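Local atomic coordinates of putative peptidase (Bacteroides fragilis, PDB entry 5DYN), a protein that acts as a cysteine protease of the clostripain family, this chain being its C-terminal part, and probably activates the Bacteroides fragilis toxin by cleavage. Residues I58-V68 with I82-Y90; E118-V129 with W177-M185. All coordinates share one frame; numbering follows the deposited sequence. Where two conformers were deposited one is given.

Contact 1 of 2, residues I58-V68 with I82-Y90. With NA (sodium ion), chain E; NA (sodium ion), chain F.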
loop_
_atom_site.group_PDB
_atom_site.type_symbol
_atom_site.label_atom_id
_atom_site.label_comp_id
_atom_site.label_asym_id
_atom_site.label_seq_id
_atom_site.Cartn_x
_atom_site.Cartn_y
_atom_site.Cartn_z
ATOM N N ILE B 58 4.419 -2.202 -7.905
ATOM C CA ILE B 58 3.286 -3.090 -8.146
ATOM C C ILE B 58 3.056 -3.260 -9.651
ATOM O O ILE B 58 3.082 -2.280 -10.394
ATOM C CB ILE B 58 2.001 -2.544 -7.470
ATOM C CG1 ILE B 58 1.984 -2.901 -5.983
ATOM C CG2 ILE B 58 0.742 -3.080 -8.147
ATOM C CD1 ILE B 58 1.848 -4.385 -5.718
ATOM N N PRO B 59 2.849 -4.507 -10.106
ATOM C CA PRO B 59 2.558 -4.790 -11.517
ATOM C C PRO B 59 1.364 -3.996 -12.037
ATOM O O PRO B 59 0.382 -3.834 -11.315
ATOM C CB PRO B 59 2.247 -6.292 -11.517
ATOM C CG PRO B 59 2.972 -6.828 -10.333
ATOM C CD PRO B 59 2.915 -5.738 -9.297
ATOM N N GLY B 60 1.463 -3.503 -13.268
ATOM C CA GLY B 60 0.376 -2.788 -13.921
ATOM C C GLY B 60 -1.002 -3.425 -13.818
ATOM O O GLY B 60 -1.954 -2.769 -13.391
ATOM N N PRO B 61 -1.125 -4.707 -14.210
ATOM C CA PRO B 61 -2.413 -5.403 -14.097
ATOM C C PRO B 61 -2.910 -5.550 -12.656
ATOM O O PRO B 61 -4.053 -5.950 -12.448
ATOM C CB PRO B 61 -2.126 -6.780 -14.714
ATOM C CG PRO B 61 -0.638 -6.917 -14.692
ATOM C CD PRO B 61 -0.124 -5.534 -14.905
ATOM N N GLY B 62 -2.058 -5.242 -11.682
ATOM C CA GLY B 62 -2.458 -5.219 -10.286
ATOM C C GLY B 62 -2.948 -6.543 -9.733
ATOM O O GLY B 62 -2.451 -7.608 -10.094
ATOM N N ALA B 63 -3.930 -6.475 -8.844
ATOM C CA ALA B 63 -4.462 -7.672 -8.208
ATOM C C ALA B 63 -5.292 -8.515 -9.174
ATOM O O ALA B 63 -5.970 -7.979 -10.051
ATOM C CB ALA B 63 -5.299 -7.290 -6.992
ATOM N N PRO B 64 -5.225 -9.848 -9.019
ATOM C CA PRO B 64 -6.161 -10.758 -9.684
ATOM C C PRO B 64 -7.503 -10.712 -8.972
ATOM O O PRO B 64 -7.819 -11.600 -8.180
ATOM C CB PRO B 64 -5.493 -12.126 -9.536
ATOM C CG PRO B 64 -4.694 -12.001 -8.281
ATOM C CD PRO B 64 -4.207 -10.577 -8.241
ATOM N N TYR B 65 -8.285 -9.677 -9.254
ATOM C CA TYR B 65 -9.518 -9.425 -8.515
ATOM C C TYR B 65 -10.565 -10.522 -8.695
ATOM O O TYR B 65 -11.593 -10.513 -8.021
ATOM C CB TYR B 65 -10.104 -8.066 -8.916
ATOM C CG TYR B 65 -9.321 -6.895 -8.363
ATOM C CD1 TYR B 65 -9.454 -6.513 -7.033
ATOM C CD2 TYR B 65 -8.446 -6.175 -9.166
ATOM C CE1 TYR B 65 -8.737 -5.450 -6.518
ATOM C CE2 TYR B 65 -7.725 -5.107 -8.659
ATOM C CZ TYR B 65 -7.876 -4.750 -7.334
ATOM O OH TYR B 65 -7.162 -3.689 -6.820
ATOM N N GLN B 66 -10.307 -11.470 -9.590
ATOM C CA GLN B 66 -11.191 -12.620 -9.722
ATOM C C GLN B 66 -11.023 -13.544 -8.515
ATOM O O GLN B 66 -11.945 -14.271 -8.148
ATOM C CB GLN B 66 -10.926 -13.378 -11.026
ATOM C CG GLN B 66 -9.524 -13.938 -11.171
ATOM C CD GLN B 66 -8.594 -13.007 -11.923
ATOM O OE1 GLN B 66 -8.752 -11.787 -11.888
ATOM N NE2 GLN B 66 -7.618 -13.581 -12.613
ATOM N N THR B 67 -9.847 -13.500 -7.891
ATOM C CA THR B 67 -9.595 -14.286 -6.687
ATOM C C THR B 67 -9.442 -13.403 -5.449
ATOM O O THR B 67 -9.715 -13.841 -4.331
ATOM C CB THR B 67 -8.336 -15.151 -6.829
ATOM O OG1 THR B 67 -7.186 -14.309 -6.963
ATOM C CG2 THR B 67 -8.446 -16.060 -8.047
ATOM N N VAL B 68 -9.010 -12.159 -5.650
ATOM C CA VAL B 68 -8.817 -11.233 -4.538
ATOM C C VAL B 68 -10.159 -10.790 -3.957
ATOM O O VAL B 68 -10.308 -10.671 -2.738
ATOM C CB VAL B 68 -7.997 -9.992 -4.963
ATOM C CG1 VAL B 68 -7.935 -8.975 -3.833
ATOM C CG2 VAL B 68 -6.595 -10.402 -5.370
ATOM N N ILE B 82 -6.038 -12.135 0.967
ATOM C CA ILE B 82 -5.821 -11.148 -0.092
ATOM C C ILE B 82 -4.381 -11.205 -0.596
ATOM O O ILE B 82 -4.131 -11.275 -1.801
ATOM C CB ILE B 82 -6.126 -9.712 0.386
ATOM C CG1 ILE B 82 -7.624 -9.529 0.636
ATOM C CG2 ILE B 82 -5.648 -8.693 -0.641
ATOM C CD1 ILE B 82 -7.962 -8.255 1.383
ATOM N N ALA B 83 -3.437 -11.185 0.340
ATOM C CA ALA B 83 -2.019 -11.211 0.006
ATOM C C ALA B 83 -1.616 -12.505 -0.692
ATOM O O ALA B 83 -0.946 -12.476 -1.726
ATOM C CB ALA B 83 -1.183 -11.010 1.252
ATOM N N SER B 84 -2.019 -13.637 -0.121
ATOM C CA SER B 84 -1.661 -14.939 -0.680
ATOM C C SER B 84 -2.257 -15.130 -2.074
ATOM O O SER B 84 -1.605 -15.688 -2.954
ATOM C CB SER B 84 -2.111 -16.069 0.249
ATOM O OG SER B 84 -3.508 -16.018 0.480
ATOM N N CYS B 85 -3.487 -14.662 -2.271
ATOM C CA CYS B 85 -4.117 -14.703 -3.593
ATOM C C CYS B 85 -3.317 -13.896 -4.603
ATOM O O CYS B 85 -3.006 -14.380 -5.691
ATOM C CB CYS B 85 -5.552 -14.175 -3.535
ATOM S SG CYS B 85 -6.753 -15.333 -2.861
ATOM N N TYR B 86 -3.001 -12.661 -4.228
ATOM C CA TYR B 86 -2.203 -11.767 -5.053
ATOM C C TYR B 86 -0.895 -12.448 -5.442
ATOM O O TYR B 86 -0.519 -12.472 -6.619
ATOM C CB TYR B 86 -1.905 -10.468 -4.304
ATOM C CG TYR B 86 -1.557 -9.278 -5.176
ATOM C CD1 TYR B 86 -2.195 -8.051 -5.003
ATOM C CD2 TYR B 86 -0.609 -9.382 -6.183
ATOM C CE1 TYR B 86 -1.878 -6.966 -5.789
ATOM C CE2 TYR B 86 -0.290 -8.302 -6.981
ATOM C CZ TYR B 86 -0.927 -7.098 -6.781
ATOM O OH TYR B 86 -0.609 -6.025 -7.576
ATOM N N TYR B 87 -0.210 -13.010 -4.447
ATOM C CA TYR B 87 1.096 -13.620 -4.673
ATOM C C TYR B 87 1.021 -14.893 -5.513
ATOM O O TYR B 87 1.780 -15.049 -6.468
ATOM C CB TYR B 87 1.783 -13.934 -3.345
ATOM C CG TYR B 87 3.079 -14.691 -3.541
ATOM C CD1 TYR B 87 4.222 -14.036 -3.972
ATOM C CD2 TYR B 87 3.153 -16.064 -3.323
ATOM C CE1 TYR B 87 5.406 -14.717 -4.168
ATOM C CE2 TYR B 87 4.334 -16.753 -3.516
ATOM C CZ TYR B 87 5.458 -16.072 -3.939
ATOM O OH TYR B 87 6.644 -16.743 -4.136
ATOM N N ASP B 88 0.121 -15.802 -5.142
ATOM C CA ASP B 88 0.016 -17.103 -5.804
ATOM C C ASP B 88 -0.229 -16.968 -7.300
ATOM O O ASP B 88 0.276 -17.763 -8.094
ATOM C CB ASP B 88 -1.098 -17.945 -5.173
ATOM C CG ASP B 88 -0.713 -18.498 -3.813
ATOM O OD1 ASP B 88 0.500 -18.634 -3.546
ATOM O OD2 ASP B 88 -1.623 -18.798 -3.010
ATOM N N TYR B 89 -1.000 -15.953 -7.679
ATOM C CA TYR B 89 -1.322 -15.710 -9.079
ATOM C C TYR B 89 -0.077 -15.412 -9.900
ATOM O O TYR B 89 0.137 -15.998 -10.964
ATOM C CB TYR B 89 -2.309 -14.551 -9.204
ATOM C CG TYR B 89 -2.814 -14.324 -10.610
ATOM C CD1 TYR B 89 -3.949 -14.979 -11.071
ATOM C CD2 TYR B 89 -2.164 -13.450 -11.475
ATOM C CE1 TYR B 89 -4.422 -14.774 -12.354
ATOM C CE2 TYR B 89 -2.627 -13.242 -12.762
ATOM C CZ TYR B 89 -3.758 -13.906 -13.195
ATOM O OH TYR B 89 -4.231 -13.704 -14.472
ATOM N N TYR B 90 0.744 -14.496 -9.401
ATOM C CA TYR B 90 1.916 -14.055 -10.144
ATOM C C TYR B 90 3.075 -15.034 -10.026
ATOM O O TYR B 90 3.949 -15.066 -10.891
ATOM C CB TYR B 90 2.360 -12.669 -9.676
ATOM C CG TYR B 90 1.494 -11.540 -10.188
ATOM C CD1 TYR B 90 1.800 -10.894 -11.378
ATOM C CD2 TYR B 90 0.379 -11.112 -9.477
ATOM C CE1 TYR B 90 1.017 -9.858 -11.850
ATOM C CE2 TYR B 90 -0.409 -10.075 -9.941
ATOM C CZ TYR B 90 -0.086 -9.451 -11.127
ATOM O OH TYR B 90 -0.868 -8.421 -11.596
HETATM NA NA NA E . -5.981 -7.268 -12.526
HETATM NA NA NA F . 4.748 -13.416 -13.212
HETATM O O HOH W 1 -5.261 -7.765 -14.925
#

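Contact 2 of 2, residues E118-V129 with W177-M185. With NA (sodium ion), chain H.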
loop_
_atom_site.group_PDB
_atom_site.type_symbol
_atom_site.label_atom_id
_atom_site.label_comp_id
_atom_site.label_asym_id
_atom_site.label_seq_id
_atom_site.Cartn_x
_atom_site.Cartn_y
_atom_site.Cartn_z
ATOM N N GLU B 118 0.818 -2.951 16.006
ATOM C CA GLU B 118 2.174 -3.137 16.514
ATOM C C GLU B 118 3.124 -2.017 16.089
ATOM O O GLU B 118 4.304 -2.031 16.441
ATOM C CB GLU B 118 2.728 -4.486 16.053
ATOM C CG GLU B 118 2.011 -5.699 16.645
ATOM C CD GLU B 118 2.414 -5.983 18.085
ATOM O OE1 GLU B 118 3.141 -5.160 18.687
ATOM O OE2 GLU B 118 2.010 -7.040 18.617
ATOM N N LEU B 119 2.607 -1.046 15.343
ATOM C CA LEU B 119 3.437 0.032 14.808
ATOM C C LEU B 119 3.957 0.978 15.893
ATOM O O LEU B 119 5.052 1.530 15.771
ATOM C CB LEU B 119 2.661 0.823 13.754
ATOM C CG LEU B 119 2.986 0.462 12.304
ATOM C CD1 LEU B 119 4.417 0.867 11.967
ATOM C CD2 LEU B 119 2.778 -1.026 12.063
ATOM N N GLU B 120 3.175 1.167 16.949
ATOM C CA GLU B 120 3.613 2.010 18.050
ATOM C C GLU B 120 4.740 1.338 18.829
ATOM O O GLU B 120 5.706 1.997 19.215
ATOM C CB GLU B 120 2.440 2.348 18.966
ATOM C CG GLU B 120 1.400 3.221 18.284
ATOM C CD GLU B 120 0.398 3.810 19.251
ATOM O OE1 GLU B 120 0.368 3.371 20.421
ATOM O OE2 GLU B 120 -0.357 4.716 18.839
ATOM N N ASN B 121 4.624 0.031 19.056
ATOM C CA ASN B 121 5.687 -0.733 19.703
ATOM C C ASN B 121 6.971 -0.685 18.882
ATOM O O ASN B 121 8.073 -0.633 19.429
ATOM C CB ASN B 121 5.263 -2.192 19.915
ATOM C CG ASN B 121 4.128 -2.338 20.911
ATOM O OD1 ASN B 121 3.835 -1.421 21.679
ATOM N ND2 ASN B 121 3.488 -3.503 20.911
ATOM N N LEU B 122 6.817 -0.708 17.561
ATOM C CA LEU B 122 7.955 -0.670 16.652
ATOM C C LEU B 122 8.671 0.678 16.724
ATOM O O LEU B 122 9.901 0.738 16.721
ATOM C CB LEU B 122 7.506 -0.954 15.218
ATOM C CG LEU B 122 8.625 -1.113 14.187
ATOM C CD1 LEU B 122 9.584 -2.220 14.604
ATOM C CD2 LEU B 122 8.041 -1.387 12.809
ATOM N N ALA B 123 7.893 1.755 16.792
ATOM C CA ALA B 123 8.447 3.097 16.925
ATOM C C ALA B 123 9.250 3.233 18.217
ATOM O O ALA B 123 10.300 3.875 18.240
ATOM C CB ALA B 123 7.338 4.138 16.877
ATOM N N VAL B 124 8.747 2.631 19.290
ATOM C CA VAL B 124 9.461 2.617 20.560
ATOM C C VAL B 124 10.773 1.860 20.406
ATOM O O VAL B 124 11.836 2.357 20.777
ATOM C CB VAL B 124 8.621 1.974 21.687
ATOM C CG1 VAL B 124 9.432 1.880 22.970
ATOM C CG2 VAL B 124 7.347 2.765 21.920
ATOM N N ALA B 125 10.685 0.659 19.843
ATOM C CA ALA B 125 11.852 -0.182 19.614
ATOM C C ALA B 125 12.902 0.532 18.775
ATOM O O ALA B 125 14.096 0.470 19.071
ATOM C CB ALA B 125 11.442 -1.477 18.940
ATOM N N THR B 126 12.449 1.212 17.728
ATOM C CA THR B 126 13.353 1.894 16.811
ATOM C C THR B 126 14.025 3.092 17.480
ATOM O O THR B 126 15.194 3.381 17.219
ATOM C CB THR B 126 12.611 2.355 15.545
ATOM O OG1 THR B 126 11.866 1.256 15.004
ATOM C CG2 THR B 126 13.589 2.846 14.507
ATOM N N SER B 127 13.292 3.772 18.360
ATOM C CA SER B 127 13.832 4.929 19.070
ATOM C C SER B 127 14.957 4.540 20.027
ATOM O O SER B 127 15.778 5.375 20.395
ATOM C CB SER B 127 12.725 5.661 19.835
ATOM O OG SER B 127 12.199 4.852 20.870
ATOM N N LYS B 128 14.993 3.273 20.427
ATOM C CA LYS B 128 16.060 2.775 21.290
ATOM C C LYS B 128 17.329 2.502 20.485
ATOM O O LYS B 128 18.413 2.353 21.047
ATOM C CB LYS B 128 15.620 1.498 22.014
ATOM C CG LYS B 128 14.426 1.676 22.943
ATOM C CD LYS B 128 14.008 0.353 23.577
ATOM C CE LYS B 128 13.130 0.582 24.806
ATOM N NZ LYS B 128 12.765 -0.691 25.498
ATOM N N VAL B 129 17.190 2.440 19.166
ATOM C CA VAL B 129 18.302 2.077 18.294
ATOM C C VAL B 129 18.932 3.276 17.590
ATOM O O VAL B 129 20.137 3.505 17.697
ATOM C CB VAL B 129 17.854 1.069 17.217
ATOM C CG1 VAL B 129 18.979 0.814 16.225
ATOM C CG2 VAL B 129 17.389 -0.231 17.861
ATOM N N TRP B 177 15.329 -5.319 18.937
ATOM C CA TRP B 177 14.519 -4.624 17.946
ATOM C C TRP B 177 13.775 -5.618 17.062
ATOM O O TRP B 177 12.603 -5.422 16.739
ATOM C CB TRP B 177 15.389 -3.704 17.087
ATOM C CG TRP B 177 14.617 -2.966 16.041
ATOM C CD1 TRP B 177 14.048 -1.733 16.162
ATOM C CD2 TRP B 177 14.322 -3.417 14.712
ATOM N NE1 TRP B 177 13.417 -1.387 14.992
ATOM C CE2 TRP B 177 13.570 -2.404 14.086
ATOM C CE3 TRP B 177 14.618 -4.580 13.993
ATOM C CZ2 TRP B 177 13.111 -2.516 12.773
ATOM C CZ3 TRP B 177 14.163 -4.689 12.690
ATOM C CH2 TRP B 177 13.418 -3.663 12.094
ATOM N N ARG B 178 14.471 -6.685 16.681
ATOM C CA ARG B 178 13.913 -7.721 15.821
ATOM C C ARG B 178 12.687 -8.384 16.449
ATOM O O ARG B 178 11.763 -8.793 15.743
ATOM C CB ARG B 178 14.982 -8.770 15.510
ATOM C CG ARG B 178 14.489 -9.951 14.707
ATOM C CD ARG B 178 13.913 -9.519 13.375
ATOM N NE ARG B 178 13.511 -10.675 12.581
ATOM C CZ ARG B 178 14.325 -11.339 11.768
ATOM N NH1 ARG B 178 15.589 -10.956 11.634
ATOM N NH2 ARG B 178 13.876 -12.382 11.086
ATOM N N GLU B 179 12.682 -8.481 17.776
ATOM C CA GLU B 179 11.543 -9.035 18.501
ATOM C C GLU B 179 10.291 -8.199 18.265
ATOM O O GLU B 179 9.200 -8.734 18.069
ATOM C CB GLU B 179 11.839 -9.121 20.002
ATOM C CG GLU B 179 12.858 -10.187 20.379
ATOM C CD GLU B 179 13.009 -10.353 21.880
ATOM O OE1 GLU B 179 13.129 -9.331 22.590
ATOM O OE2 GLU B 179 13.006 -11.511 22.351
ATOM N N ALA B 180 10.460 -6.882 18.282
ATOM C CA ALA B 180 9.344 -5.970 18.081
ATOM C C ALA B 180 8.894 -5.959 16.627
ATOM O O ALA B 180 7.706 -5.806 16.340
ATOM C CB ALA B 180 9.719 -4.571 18.527
ATOM N N PHE B 181 9.843 -6.124 15.711
ATOM C CA PHE B 181 9.537 -6.095 14.284
ATOM C C PHE B 181 8.836 -7.372 13.835
ATOM O O PHE B 181 7.987 -7.340 12.946
ATOM C CB PHE B 181 10.808 -5.883 13.457
ATOM C CG PHE B 181 10.562 -5.839 11.974
ATOM C CD1 PHE B 181 10.108 -4.676 11.368
ATOM C CD2 PHE B 181 10.780 -6.958 11.187
ATOM C CE1 PHE B 181 9.877 -4.631 10.002
ATOM C CE2 PHE B 181 10.548 -6.921 9.821
ATOM C CZ PHE B 181 10.098 -5.756 9.228
ATOM N N ASP B 182 9.198 -8.493 14.452
ATOM C CA ASP B 182 8.597 -9.780 14.120
ATOM C C ASP B 182 7.078 -9.762 14.281
ATOM O O ASP B 182 6.368 -10.523 13.627
ATOM C CB ASP B 182 9.195 -10.889 14.988
ATOM C CG ASP B 182 10.554 -11.348 14.494
ATOM O OD1 ASP B 182 10.874 -11.101 13.313
ATOM O OD2 ASP B 182 11.298 -11.965 15.285
ATOM N N LYS B 183 6.589 -8.879 15.146
ATOM C CA LYS B 183 5.163 -8.780 15.428
ATOM C C LYS B 183 4.424 -7.913 14.403
ATOM O O LYS B 183 3.202 -7.773 14.467
ATOM C CB LYS B 183 4.949 -8.214 16.833
ATOM C CG LYS B 183 5.480 -9.097 17.950
ATOM C CD LYS B 183 5.704 -8.286 19.215
ATOM C CE LYS B 183 5.440 -9.115 20.461
ATOM N NZ LYS B 183 5.274 -8.252 21.664
ATOM N N VAL B 184 5.161 -7.334 13.461
ATOM C CA VAL B 184 4.570 -6.400 12.509
ATOM C C VAL B 184 4.238 -7.070 11.181
ATOM O O VAL B 184 3.080 -7.076 10.754
ATOM C CB VAL B 184 5.499 -5.201 12.248
ATOM C CG1 VAL B 184 4.878 -4.261 11.219
ATOM C CG2 VAL B 184 5.779 -4.459 13.543
ATOM N N MET B 185 5.249 -7.628 10.525
ATOM C CA MET B 185 5.033 -8.293 9.244
ATOM C C MET B 185 4.494 -9.704 9.448
ATOM O O MET B 185 5.229 -10.616 9.825
ATOM C CB MET B 185 6.323 -8.325 8.426
ATOM C CG MET B 185 6.880 -6.947 8.132
ATOM S SD MET B 185 5.618 -5.836 7.474
ATOM C CE MET B 185 5.278 -6.602 5.890
HETATM NA NA NA H . 5.913 -4.711 17.862
HETATM O O HOH W 2 1.493 -9.433 16.485
#

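Contact 1 of 2, residues I58-V68 with I82-Y90
P64 slides past the Y89 side chain in the opposite direction, its CB over one face of the phenol ring, 3.8 Å from the Y89 ring centroid and displaced toward the rim, a CH-pi contact. In the clostripain-type alpha/beta fold this is where the loop after strand 50-53 enters helix 65-72 and packs on helix 78-92. The loop makes a type I turn from P59 to G62, then an inverse gamma turn centred on P64, which also takes the N-cap position. Y86 leaves helix 78-92 with CG anti to its backbone N (chi1 -158°), a torsion that carries the ring against the loop. A63 CA stands over one face of it, 3.9 Å from the Y86 centroid, while A63 CB comes within 3.6 Å of Y86 CE1. I58 CG2 and CD1 both touch Y86 OH, which is hydrogen-bonded to D31, whose carboxylate also takes A63 N. Y90 meets the loop differently: P59 CG lies over a face, and G62 O comes up in the ring plane at the edge, accepting from Y90 OH. Y90 OH and G62 O are modelled only 2.3 Å apart, too short for the length to be trusted. A sodium ion is bound by P61 O and A63 O together with a water and D35 and E38 of a neighbouring chain, so the ion links the two chains; Y90 O is 3.0 Å from a second sodium ion, to which W105 O also binds. Toward the other end, the V68 and I82 side chains cross at about a right angle, V68 CG1 3.9 Å from I82 CG2. P64 O receives three donors, T67 N, V68 N and T67 OG1, the hydroxyl arriving in the carbonyl plane at 3.0 Å from P64 O.

Contact 2 of 2, residues E118-V129 with W177-M185
The W177 indole presents its edge to helix 119-127, with A125 O and T126 N lying in the ring plane; F181 CB, one turn further along its own helix, rests over one face. The F181 ring in turn has L122 CD1 at its edge. W177 carries CG anti to the backbone N (chi1 180°), which lays the indole alongside T126, NE1 facing T126 OG1. The bond from W177 NE1 to T126 OG1 is 3.1 Å long and nearly straight, 166° at the hydrogen, with the acceptor almost exactly in the indole plane. T126 OG1 donates in turn to L122 O, 2.7 Å away, from above the carbonyl plane, and L122 O also accepts T126 N. The buried indole N-H is thus joined through a threonine hydroxyl to the helix backbone, and the rotation of that hydroxyl is fixed at both ends. Beside it A125 CB meets A180 CB at 3.6 Å. L122 forks into the seam: CD1 touches W177 and F181, while L122 CD2 reaches V184 CG2 at 3.9 Å. E118, bent at chi2 (-77°), sets its carboxylate against K183 CB. A sodium ion is coordinated by E118 OE1 at 2.9 Å and A180 O at 2.6 Å, tying the two segments together. A water donates to both E118 OE2 and K183 O. Helices 38-43 and 231-236 pack against other sides of helix 119-127, and helix 160-167 against W177. The axes of 119-127 and 177-182 run antiparallel, 8.9 Å apart at closest approach: an antiparallel helix pair, as found beside the central sheet of an alpha/beta peptidase of clan CD.

Contact 1 comes first along the chain and is complete before contact 2 begins; both belong to the same clostripain-type domain. Their centres are about 28 Å apart, on either side of the middle of the chain, and their nearest atoms about 9 Å. What joins them is the five-stranded mixed sheet. Helix 78-92 of contact 1 packs on strands 25-31, 110-115 and 185-196; contact 2 is built from helix 119-127, which follows strand 110-115, and helix 172-182, which leads into strand 185-196. Contact 1 thus gives the domain a surface that meets the other subunit through a sodium site, whereas contact 2 packs helices beside the sheet within the chain.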